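Local coordinates for protein Tni2 (Pseudomonas fluorescens, PDB 6B12) that is probably an immunity protein that binds and neutralises a toxic effector protein, at residues 1-15 with 29-42. Residues are numbered along the deposited sequence; the frame is centred on the assembly and turned at random.
Sequences MISDFERIREDGKVI and WSPCRVVEARWRWQ
Strands 2-3 and 5-9 both pair antiparallel with strand 34-41 in the N-terminal beta sheet of Tni2, and two beta bulges interrupt the pairing: the register slips by one residue between Ser3 and Glu6, across the corner the chain turns at Asp4, and a classic bulge follows in which Val35 and Glu36 together oppose Ile8. At the latter, Ile8 O takes a bond from Val35 N at 2.9 Å and only a weak one from Glu36 N. Phe5 and Ala37 both pack on strand 54-58, and Phe5 CE1 meets Ala37 CB. Glu6, Ile8, Glu36 and Arg38 line the other face. There Glu6 and Arg38 lie side by side, and Arg38 NH2 reaches Glu6 OE1 at 2.8 Å in a salt bridge almost in the guanidinium plane, the two flat groups turned 58° apart. Ile8 CD1 sits over the centre of the same guanidinium. At the end of strand 5-9, Arg9 fastens the type I turn of residues 9-12 to the loop before Val34. Its chain bends at chi3 (42°), setting the guanidinium between Cys32 CB, 3.3 Å above the centre of one face, and the Trp29 ring across the opposite face, tilted 42° to it. In the guanidinium plane NH1 and NH2 converge on Ser30 O, with NH1 at 2.7 Å, while NE and NH2 grip Asp11 side-on, one nitrogen to each carboxylate oxygen. These four hydrogen bonds fix the rotation of this buried group. The backbone of the partner protein chain packs against Arg9, placing this end of the contact at the complex interface. Asp11 OD1 also closes an Asx turn with Lys13 N, and Lys13 CB makes a CH-pi contact 3.9 Å from the centroid of the six-membered ring of Trp29.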
loop_
_atom_site.group_PDB
_atom_site.type_symbol
_atom_site.label_atom_id
_atom_site.label_comp_id
_atom_site.label_asym_id
_atom_site.label_seq_id
_atom_site.Cartn_x
_atom_site.Cartn_y
_atom_site.Cartn_z
HETATM N N MSE C 1 1.720 -9.151 -26.136
HETATM C CA MSE C 1 2.060 -9.147 -24.709
HETATM C C MSE C 1 2.809 -7.873 -24.325
HETATM O O MSE C 1 3.384 -7.204 -25.176
HETATM C CB MSE C 1 2.915 -10.362 -24.364
HETATM C CG MSE C 1 4.326 -10.265 -24.899
HETATM SE SE MSE C 1 5.108 -12.051 -24.751
HETATM C CE MSE C 1 6.742 -11.611 -23.814
ATOM N N ILE C 2 2.797 -7.553 -23.031
ATOM C CA ILE C 2 3.442 -6.360 -22.500
ATOM C C ILE C 2 4.907 -6.652 -22.213
ATOM O O ILE C 2 5.224 -7.601 -21.488
ATOM C CB ILE C 2 2.735 -5.894 -21.220
ATOM C CG1 ILE C 2 1.307 -5.462 -21.557
ATOM C CG2 ILE C 2 3.569 -4.767 -20.541
ATOM C CD1 ILE C 2 0.411 -5.253 -20.288
ATOM N N SER C 3 5.802 -5.845 -22.787
ATOM C CA SER C 3 7.236 -6.007 -22.612
ATOM C C SER C 3 7.858 -4.663 -22.245
ATOM O O SER C 3 7.275 -3.607 -22.487
ATOM C CB SER C 3 7.911 -6.511 -23.904
ATOM O OG SER C 3 7.312 -7.724 -24.370
ATOM N N ASP C 4 9.078 -4.714 -21.704
ATOM C CA ASP C 4 9.881 -3.505 -21.477
ATOM C C ASP C 4 9.111 -2.437 -20.693
ATOM O O ASP C 4 9.084 -1.257 -21.048
ATOM C CB ASP C 4 10.381 -2.938 -22.808
ATOM C CG ASP C 4 11.145 -3.957 -23.611
ATOM O OD1 ASP C 4 12.013 -4.630 -23.019
ATOM O OD2 ASP C 4 10.851 -4.102 -24.815
ATOM N N PHE C 5 8.481 -2.870 -19.613
ATOM C CA PHE C 5 7.654 -1.990 -18.782
ATOM C C PHE C 5 8.542 -1.160 -17.861
ATOM O O PHE C 5 9.266 -1.708 -17.021
ATOM C CB PHE C 5 6.688 -2.838 -17.977
ATOM C CG PHE C 5 5.982 -2.092 -16.881
ATOM C CD1 PHE C 5 5.006 -1.174 -17.187
ATOM C CD2 PHE C 5 6.246 -2.382 -15.553
ATOM C CE1 PHE C 5 4.314 -0.490 -16.164
ATOM C CE2 PHE C 5 5.571 -1.712 -14.521
ATOM C CZ PHE C 5 4.600 -0.775 -14.840
ATOM N N GLU C 6 8.488 0.156 -18.021
ATOM C CA GLU C 6 9.367 1.069 -17.299
ATOM C C GLU C 6 8.528 2.162 -16.664
ATOM O O GLU C 6 7.562 2.641 -17.261
ATOM C CB GLU C 6 10.450 1.679 -18.234
ATOM C CG GLU C 6 11.472 0.633 -18.584
ATOM C CD GLU C 6 12.628 1.119 -19.479
ATOM O OE1 GLU C 6 12.468 2.103 -20.224
ATOM O OE2 GLU C 6 13.681 0.471 -19.435
ATOM N N ARG C 7 8.888 2.533 -15.442
ATOM C CA ARG C 7 8.229 3.619 -14.735
ATOM C C ARG C 7 9.241 4.739 -14.561
ATOM O O ARG C 7 10.362 4.493 -14.119
ATOM C CB ARG C 7 7.711 3.136 -13.386
ATOM C CG ARG C 7 6.447 2.311 -13.509
ATOM C CD ARG C 7 6.289 1.455 -12.282
ATOM N NE ARG C 7 7.251 0.358 -12.291
ATOM C CZ ARG C 7 7.729 -0.241 -11.203
ATOM N NH1 ARG C 7 7.356 0.160 -10.000
ATOM N NH2 ARG C 7 8.578 -1.266 -11.316
ATOM N N ILE C 8 8.866 5.953 -14.932
ATOM C CA ILE C 8 9.807 7.065 -14.967
ATOM C C ILE C 8 9.423 8.020 -13.841
ATOM O O ILE C 8 8.297 8.524 -13.795
ATOM C CB ILE C 8 9.830 7.774 -16.329
ATOM C CG1 ILE C 8 10.272 6.800 -17.458
ATOM C CG2 ILE C 8 10.862 8.885 -16.317
ATOM C CD1 ILE C 8 9.113 6.142 -18.142
ATOM N N ARG C 9 10.338 8.213 -12.910
ATOM C CA ARG C 9 10.099 9.126 -11.792
ATOM C C ARG C 9 10.139 10.585 -12.253
ATOM O O ARG C 9 10.696 10.922 -13.296
ATOM C CB ARG C 9 11.153 8.903 -10.709
ATOM C CG ARG C 9 11.035 7.550 -10.023
ATOM C CD ARG C 9 12.368 7.100 -9.388
ATOM N NE ARG C 9 13.120 8.147 -8.691
ATOM C CZ ARG C 9 13.335 8.177 -7.372
ATOM N NH1 ARG C 9 12.819 7.239 -6.582
ATOM N NH2 ARG C 9 14.062 9.152 -6.827
ATOM N N GLU C 10 9.536 11.468 -11.442
ATOM C CA GLU C 10 9.591 12.888 -11.767
ATOM C C GLU C 10 11.031 13.370 -11.921
ATOM O O GLU C 10 11.290 14.324 -12.669
ATOM C CB GLU C 10 8.878 13.700 -10.684
ATOM C CG GLU C 10 8.808 15.200 -10.965
ATOM C CD GLU C 10 8.191 15.963 -9.795
ATOM O OE1 GLU C 10 7.016 16.373 -9.903
ATOM O OE2 GLU C 10 8.881 16.114 -8.764
ATOM N N ASP C 11 11.987 12.749 -11.219
ATOM C CA ASP C 11 13.373 13.172 -11.350
ATOM C C ASP C 11 14.105 12.488 -12.502
ATOM O O ASP C 11 15.307 12.710 -12.662
ATOM C CB ASP C 11 14.160 12.953 -10.038
ATOM C CG ASP C 11 14.257 11.483 -9.616
ATOM O OD1 ASP C 11 13.818 10.571 -10.358
ATOM O OD2 ASP C 11 14.777 11.242 -8.498
ATOM N N GLY C 12 13.418 11.673 -13.296
ATOM C CA GLY C 12 14.017 11.072 -14.481
ATOM C C GLY C 12 14.589 9.687 -14.268
ATOM O O GLY C 12 14.886 8.990 -15.253
ATOM N N LYS C 13 14.771 9.275 -13.018
ATOM C CA LYS C 13 15.266 7.934 -12.751
ATOM C C LYS C 13 14.224 6.915 -13.207
ATOM O O LYS C 13 13.016 7.148 -13.111
ATOM C CB LYS C 13 15.576 7.778 -11.262
ATOM C CG LYS C 13 16.686 8.711 -10.743
ATOM C CD LYS C 13 17.948 8.542 -11.543
ATOM C CE LYS C 13 19.109 9.347 -10.962
ATOM N NZ LYS C 13 20.377 9.018 -11.686
ATOM N N VAL C 14 14.690 5.791 -13.737
ATOM C CA VAL C 14 13.817 4.809 -14.368
ATOM C C VAL C 14 13.793 3.554 -13.512
ATOM O O VAL C 14 14.848 2.989 -13.194
ATOM C CB VAL C 14 14.277 4.486 -15.803
ATOM C CG1 VAL C 14 13.371 3.409 -16.412
ATOM C CG2 VAL C 14 14.266 5.752 -16.659
ATOM N N ILE C 15 12.592 3.120 -13.152
ATOM C CA ILE C 15 12.393 1.892 -12.395
ATOM C C ILE C 15 12.120 0.783 -13.397
ATOM O O ILE C 15 11.108 0.824 -14.098
ATOM C CB ILE C 15 11.223 2.019 -11.410
ATOM C CG1 ILE C 15 11.339 3.311 -10.580
ATOM C CG2 ILE C 15 11.175 0.791 -10.491
ATOM C CD1 ILE C 15 10.072 3.586 -9.762
ATOM N N TRP C 29 18.503 6.272 -3.950
ATOM C CA TRP C 29 17.274 6.950 -4.339
ATOM C C TRP C 29 16.409 7.244 -3.127
ATOM O O TRP C 29 16.287 6.420 -2.213
ATOM C CB TRP C 29 16.457 6.114 -5.324
ATOM C CG TRP C 29 17.086 5.891 -6.657
ATOM C CD1 TRP C 29 18.341 6.258 -7.051
ATOM C CD2 TRP C 29 16.490 5.229 -7.778
ATOM N NE1 TRP C 29 18.560 5.871 -8.350
ATOM C CE2 TRP C 29 17.437 5.241 -8.822
ATOM C CE3 TRP C 29 15.239 4.640 -8.004
ATOM C CZ2 TRP C 29 17.181 4.675 -10.075
ATOM C CZ3 TRP C 29 14.985 4.083 -9.251
ATOM C CH2 TRP C 29 15.955 4.101 -10.266
ATOM N N SER C 30 15.810 8.430 -3.129
ATOM C CA SER C 30 14.734 8.807 -2.228
ATOM C C SER C 30 13.391 8.475 -2.861
ATOM O O SER C 30 13.309 8.233 -4.070
ATOM C CB SER C 30 14.814 10.301 -1.915
ATOM O OG SER C 30 15.918 10.563 -1.077
ATOM N N PRO C 31 12.317 8.442 -2.070
ATOM C CA PRO C 31 10.981 8.312 -2.659
ATOM C C PRO C 31 10.719 9.449 -3.631
ATOM O O PRO C 31 11.113 10.593 -3.393
ATOM C CB PRO C 31 10.045 8.391 -1.444
ATOM C CG PRO C 31 10.893 7.917 -0.295
ATOM C CD PRO C 31 12.264 8.462 -0.594
ATOM N N CYS C 32 10.053 9.127 -4.735
ATOM C CA CYS C 32 9.711 10.138 -5.728
ATOM C C CYS C 32 8.478 9.676 -6.481
ATOM O O CYS C 32 8.354 8.486 -6.783
ATOM C CB CYS C 32 10.883 10.365 -6.694
ATOM S SG CYS C 32 10.715 11.766 -7.809
ATOM N N ARG C 33 7.586 10.608 -6.823
ATOM C CA ARG C 33 6.439 10.234 -7.648
ATOM C C ARG C 33 6.883 9.711 -9.008
ATOM O O ARG C 33 7.893 10.138 -9.578
ATOM C CB ARG C 33 5.464 11.415 -7.838
ATOM C CG ARG C 33 5.896 12.550 -8.785
ATOM C CD ARG C 33 5.728 13.969 -8.139
ATOM N NE ARG C 33 4.361 14.279 -7.712
ATOM C CZ ARG C 33 3.659 15.359 -8.075
ATOM N NH1 ARG C 33 2.424 15.521 -7.630
ATOM N NH2 ARG C 33 4.183 16.277 -8.863
ATOM N N VAL C 34 6.101 8.771 -9.518
ATOM C CA VAL C 34 6.234 8.261 -10.875
ATOM C C VAL C 34 5.253 9.029 -11.741
ATOM O O VAL C 34 4.058 9.091 -11.429
ATOM C CB VAL C 34 5.956 6.757 -10.910
ATOM C CG1 VAL C 34 5.782 6.233 -12.374
ATOM C CG2 VAL C 34 7.079 6.029 -10.194
ATOM N N VAL C 35 5.758 9.638 -12.812
ATOM C CA VAL C 35 4.919 10.433 -13.691
ATOM C C VAL C 35 4.641 9.749 -15.018
ATOM O O VAL C 35 3.810 10.255 -15.783
ATOM C CB VAL C 35 5.528 11.831 -13.936
ATOM C CG1 VAL C 35 5.605 12.604 -12.594
ATOM C CG2 VAL C 35 6.920 11.729 -14.582
ATOM N N GLU C 36 5.318 8.646 -15.333
ATOM C CA GLU C 36 5.057 7.973 -16.600
ATOM C C GLU C 36 5.271 6.476 -16.443
ATOM O O GLU C 36 6.216 6.050 -15.769
ATOM C CB GLU C 36 5.953 8.498 -17.728
ATOM C CG GLU C 36 5.810 7.635 -19.001
ATOM C CD GLU C 36 6.475 8.219 -20.197
ATOM O OE1 GLU C 36 6.930 9.370 -20.107
ATOM O OE2 GLU C 36 6.548 7.505 -21.229
ATOM N N ALA C 37 4.368 5.688 -17.042
ATOM C CA ALA C 37 4.567 4.260 -17.246
ATOM C C ALA C 37 4.601 4.019 -18.745
ATOM O O ALA C 37 3.742 4.531 -19.469
ATOM C CB ALA C 37 3.458 3.436 -16.599
ATOM N N ARG C 38 5.611 3.294 -19.213
ATOM C CA ARG C 38 5.815 3.076 -20.634
ATOM C C ARG C 38 6.063 1.593 -20.861
ATOM O O ARG C 38 6.652 0.919 -20.009
ATOM C CB ARG C 38 7.011 3.939 -21.104
ATOM C CG ARG C 38 7.611 3.671 -22.439
ATOM C CD ARG C 38 8.797 4.644 -22.638
ATOM N NE ARG C 38 9.969 4.320 -21.814
ATOM C CZ ARG C 38 10.872 5.204 -21.395
ATOM N NH1 ARG C 38 10.747 6.496 -21.691
ATOM N NH2 ARG C 38 11.903 4.800 -20.660
ATOM N N TRP C 39 5.603 1.072 -22.001
ATOM C CA TRP C 39 5.817 -0.350 -22.289
ATOM C C TRP C 39 5.716 -0.596 -23.784
ATOM O O TRP C 39 5.241 0.248 -24.546
ATOM C CB TRP C 39 4.805 -1.246 -21.541
ATOM C CG TRP C 39 3.344 -1.040 -21.980
ATOM C CD1 TRP C 39 2.643 -1.800 -22.879
ATOM C CD2 TRP C 39 2.436 -0.021 -21.523
ATOM N NE1 TRP C 39 1.356 -1.318 -23.014
ATOM C CE2 TRP C 39 1.208 -0.217 -22.201
ATOM C CE3 TRP C 39 2.557 1.058 -20.625
ATOM C CZ2 TRP C 39 0.105 0.606 -22.004
ATOM C CZ3 TRP C 39 1.454 1.881 -20.434
ATOM C CH2 TRP C 39 0.246 1.648 -21.117
ATOM N N ARG C 40 6.173 -1.789 -24.204
ATOM C CA ARG C 40 6.032 -2.210 -25.588
ATOM C C ARG C 40 4.878 -3.197 -25.738
ATOM O O ARG C 40 4.711 -4.099 -24.914
ATOM C CB ARG C 40 7.316 -2.864 -26.108
ATOM C CG ARG C 40 7.190 -3.247 -27.562
ATOM C CD ARG C 40 8.498 -3.767 -28.159
ATOM N NE ARG C 40 8.975 -4.983 -27.511
ATOM C CZ ARG C 40 8.579 -6.219 -27.827
ATOM N NH1 ARG C 40 7.671 -6.442 -28.783
ATOM N NH2 ARG C 40 9.090 -7.248 -27.169
ATOM N N TRP C 41 4.083 -3.001 -26.786
ATOM C CA TRP C 41 3.087 -3.961 -27.251
ATOM C C TRP C 41 3.317 -4.131 -28.737
ATOM O O TRP C 41 3.196 -3.159 -29.499
ATOM C CB TRP C 41 1.652 -3.473 -26.980
ATOM C CG TRP C 41 0.591 -4.444 -27.387
ATOM C CD1 TRP C 41 -0.049 -4.532 -28.598
ATOM C CD2 TRP C 41 0.028 -5.452 -26.555
ATOM N NE1 TRP C 41 -0.971 -5.565 -28.565
ATOM C CE2 TRP C 41 -0.943 -6.136 -27.317
ATOM C CE3 TRP C 41 0.255 -5.840 -25.222
ATOM C CZ2 TRP C 41 -1.692 -7.194 -26.797
ATOM C CZ3 TRP C 41 -0.495 -6.886 -24.699
ATOM C CH2 TRP C 41 -1.458 -7.553 -25.491
ATOM N N GLN C 42 3.689 -5.349 -29.141
ATOM C CA GLN C 42 4.041 -5.601 -30.535
ATOM C C GLN C 42 5.085 -4.588 -31.001
ATOM O O GLN C 42 6.174 -4.532 -30.425
ATOM C CB GLN C 42 2.793 -5.583 -31.410
ATOM C CG GLN C 42 1.854 -6.742 -31.074
ATOM C CD GLN C 42 0.640 -6.764 -31.957
ATOM O OE1 GLN C 42 -0.151 -5.818 -31.972
ATOM N NE2 GLN C 42 0.480 -7.845 -32.702
HETATM O O HOH W 1 3.817 -8.298 -28.110
HETATM O O HOH W 2 10.207 0.970 -22.322
HETATM O O HOH W 3 11.355 -6.499 -25.716
HETATM O O HOH W 4 10.112 6.156 -7.263
HETATM O O HOH W 5 20.669 6.168 -10.326
#